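Pseudoalteromonas arctica PAMC 21717 (PDB 5YL7) probably hydrolyses peptide bonds as a cold-active, calcium-binding serine protease of the subtilase family. Local coordinates at residues D10-Y15 / V224-G229. Numbering follows the deposited sequence.
Sequences DQWHYY and VGRNGG
Arg-226 passes at a slant over one face of the Trp-12 indole, and the distances follow its chain from root to tip. Arg-226 CA stands 3.5 Å from Trp-12 CZ3. Farther out, Arg-226 CG is 3.7 Å from Trp-12 CE3, and Arg-226 NE comes to 3.6 Å from Trp-12 CG. With CG anti to the backbone N (chi1 -171°), the chain sets off beside the carbonyl carbon, and its extended run from CG to NE carries it from the benzene half to the pyrrole half. Over the benzene half the contact is CH-pi, Arg-226 CB sitting 3.8 Å from the centroid of the Trp-12 six-membered ring and only 4° off its normal. Past CD the guanidinium takes over at the pyrrole end, its plane 17° from that of the indole, with Arg-226 CZ 3.8 Å from Trp-12 CD1. Salt bridges from NH2 to Glu-16 and from NH1 to Glu-256 probably fix its rotation in this near-parallel pose. In the subtilase fold, the contact joins the short, weakly bonded helical turn around residues 12-15 to the loop leaving strand 219-224 near the edge of the parallel sheet. That loop makes a type I beta turn, Gly-225 to Gly-228, closed by Gly-228 N to Gly-225 O at 2.8 Å, which puts Arg-226 at its second position. An Asx turn overlaps its end, Asn-227 OD1 accepting from Gly-229 N at 3.0 Å. Trp-12 NE1 hydrogen-bonds to Gly-257 O. Replacing Trp-12 with an alanine would probably leave the aliphatic part of Arg-226 without its platform and that carbonyl without the indole N-H. On the opposite indole face His-13 CB lies 3.6 Å above the ring plane, toward the rim.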
loop_
_atom_site.group_PDB
_atom_site.type_symbol
_atom_site.label_atom_id
_atom_site.label_comp_id
_atom_site.label_asym_id
_atom_site.label_seq_id
_atom_site.Cartn_x
_atom_site.Cartn_y
_atom_site.Cartn_z
ATOM N N ASP A 10 -10.116 3.078 16.891
ATOM C CA ASP A 10 -9.981 1.695 16.481
ATOM C C ASP A 10 -8.695 1.459 15.618
ATOM O O ASP A 10 -8.269 0.316 15.497
ATOM C CB ASP A 10 -11.232 1.214 15.675
ATOM C CG ASP A 10 -12.522 1.095 16.499
ATOM O OD1 ASP A 10 -12.350 0.798 17.693
ATOM O OD2 ASP A 10 -13.589 1.356 15.943
ATOM N N GLN A 11 -8.145 2.537 15.098
ATOM C CA GLN A 11 -6.950 2.437 14.252
ATOM C C GLN A 11 -5.709 2.526 15.130
ATOM O O GLN A 11 -4.884 3.383 15.074
ATOM C CB GLN A 11 -6.973 3.557 13.185
ATOM C CG GLN A 11 -8.120 3.351 12.209
ATOM C CD GLN A 11 -8.144 4.345 11.105
ATOM O OE1 GLN A 11 -8.368 5.552 11.301
ATOM N NE2 GLN A 11 -7.852 3.869 9.876
ATOM N N TRP A 12 -5.564 1.429 15.937
ATOM C CA TRP A 12 -4.450 1.311 16.888
ATOM C C TRP A 12 -3.091 1.505 16.229
ATOM O O TRP A 12 -2.112 1.964 16.818
ATOM C CB TRP A 12 -4.492 -0.066 17.596
ATOM C CG TRP A 12 -4.493 -1.239 16.670
ATOM C CD1 TRP A 12 -5.525 -1.921 16.183
ATOM C CD2 TRP A 12 -3.307 -1.836 16.072
ATOM N NE1 TRP A 12 -5.116 -2.867 15.298
ATOM C CE2 TRP A 12 -3.750 -2.828 15.205
ATOM C CE3 TRP A 12 -1.931 -1.627 16.181
ATOM C CZ2 TRP A 12 -2.859 -3.602 14.412
ATOM C CZ3 TRP A 12 -1.072 -2.393 15.393
ATOM C CH2 TRP A 12 -1.535 -3.367 14.550
ATOM N N HIS A 13 -3.069 1.049 14.962
ATOM C CA HIS A 13 -1.890 1.039 14.143
ATOM C C HIS A 13 -1.333 2.427 13.817
ATOM O O HIS A 13 -0.219 2.578 13.374
ATOM C CB HIS A 13 -2.120 0.186 12.909
ATOM C CG HIS A 13 -3.454 0.367 12.292
ATOM N ND1 HIS A 13 -3.668 1.290 11.273
ATOM C CD2 HIS A 13 -4.689 -0.191 12.580
ATOM C CE1 HIS A 13 -4.998 1.260 11.022
ATOM N NE2 HIS A 13 -5.648 0.381 11.762
ATOM N N TYR A 14 -2.100 3.487 14.057
ATOM C CA TYR A 14 -1.656 4.844 13.908
ATOM C C TYR A 14 -1.048 5.473 15.130
ATOM O O TYR A 14 -0.292 6.421 14.988
ATOM C CB TYR A 14 -2.802 5.749 13.442
ATOM C CG TYR A 14 -3.389 5.459 12.041
ATOM C CD1 TYR A 14 -2.726 4.648 11.118
ATOM C CD2 TYR A 14 -4.598 6.027 11.703
ATOM C CE1 TYR A 14 -3.287 4.457 9.872
ATOM C CE2 TYR A 14 -5.129 5.845 10.469
ATOM C CZ TYR A 14 -4.473 5.070 9.533
ATOM O OH TYR A 14 -5.014 4.861 8.248
ATOM N N TYR A 15 -1.386 4.946 16.308
ATOM C CA TYR A 15 -1.036 5.729 17.518
ATOM C C TYR A 15 -0.673 4.902 18.734
ATOM O O TYR A 15 -0.120 5.552 19.679
ATOM C CB TYR A 15 -2.237 6.617 17.932
ATOM C CG TYR A 15 -3.418 5.888 18.461
ATOM C CD1 TYR A 15 -3.535 5.615 19.808
ATOM C CD2 TYR A 15 -4.477 5.474 17.667
ATOM C CE1 TYR A 15 -4.554 4.985 20.337
ATOM C CE2 TYR A 15 -5.538 4.784 18.107
ATOM C CZ TYR A 15 -5.613 4.493 19.537
ATOM O OH TYR A 15 -6.611 3.778 20.058
ATOM N N VAL A 224 4.359 -5.993 11.524
ATOM C CA VAL A 224 4.156 -6.245 12.944
ATOM C C VAL A 224 2.706 -6.281 13.255
ATOM O O VAL A 224 1.837 -5.645 12.640
ATOM C CB VAL A 224 4.903 -5.307 13.874
ATOM C CG1 VAL A 224 6.416 -5.427 13.680
ATOM C CG2 VAL A 224 4.453 -3.873 13.717
ATOM N N GLY A 225 2.378 -7.013 14.328
ATOM C CA GLY A 225 1.037 -6.956 14.945
ATOM C C GLY A 225 0.951 -5.886 15.958
ATOM O O GLY A 225 1.872 -5.127 16.249
ATOM N N ARG A 226 -0.183 -5.874 16.673
ATOM C CA ARG A 226 -0.473 -4.937 17.726
ATOM C C ARG A 226 0.470 -5.052 18.918
ATOM O O ARG A 226 0.619 -4.088 19.649
ATOM C CB ARG A 226 -1.971 -5.073 18.100
ATOM C CG ARG A 226 -2.465 -3.993 19.037
ATOM C CD ARG A 226 -3.982 -4.060 19.100
ATOM N NE ARG A 226 -4.561 -2.949 19.838
ATOM C CZ ARG A 226 -5.895 -2.780 19.876
ATOM N NH1 ARG A 226 -6.712 -3.645 19.319
ATOM N NH2 ARG A 226 -6.334 -1.645 20.359
ATOM N N ASN A 227 1.138 -6.175 19.068
ATOM C CA ASN A 227 2.165 -6.312 20.067
ATOM C C ASN A 227 3.489 -5.665 19.703
ATOM O O ASN A 227 4.392 -5.606 20.521
ATOM C CB ASN A 227 2.437 -7.808 20.441
ATOM C CG ASN A 227 2.975 -8.617 19.270
ATOM O OD1 ASN A 227 2.914 -8.183 18.105
ATOM N ND2 ASN A 227 3.633 -9.715 19.548
ATOM N N GLY A 228 3.652 -5.193 18.455
ATOM C CA GLY A 228 4.942 -4.685 18.025
ATOM C C GLY A 228 5.988 -5.757 17.725
ATOM O O GLY A 228 7.161 -5.367 17.578
ATOM N N GLY A 229 5.582 -6.970 17.603
ATOM C CA GLY A 229 6.445 -8.035 17.146
ATOM C C GLY A 229 6.012 -8.522 15.802
ATOM O O GLY A 229 4.928 -8.203 15.311
#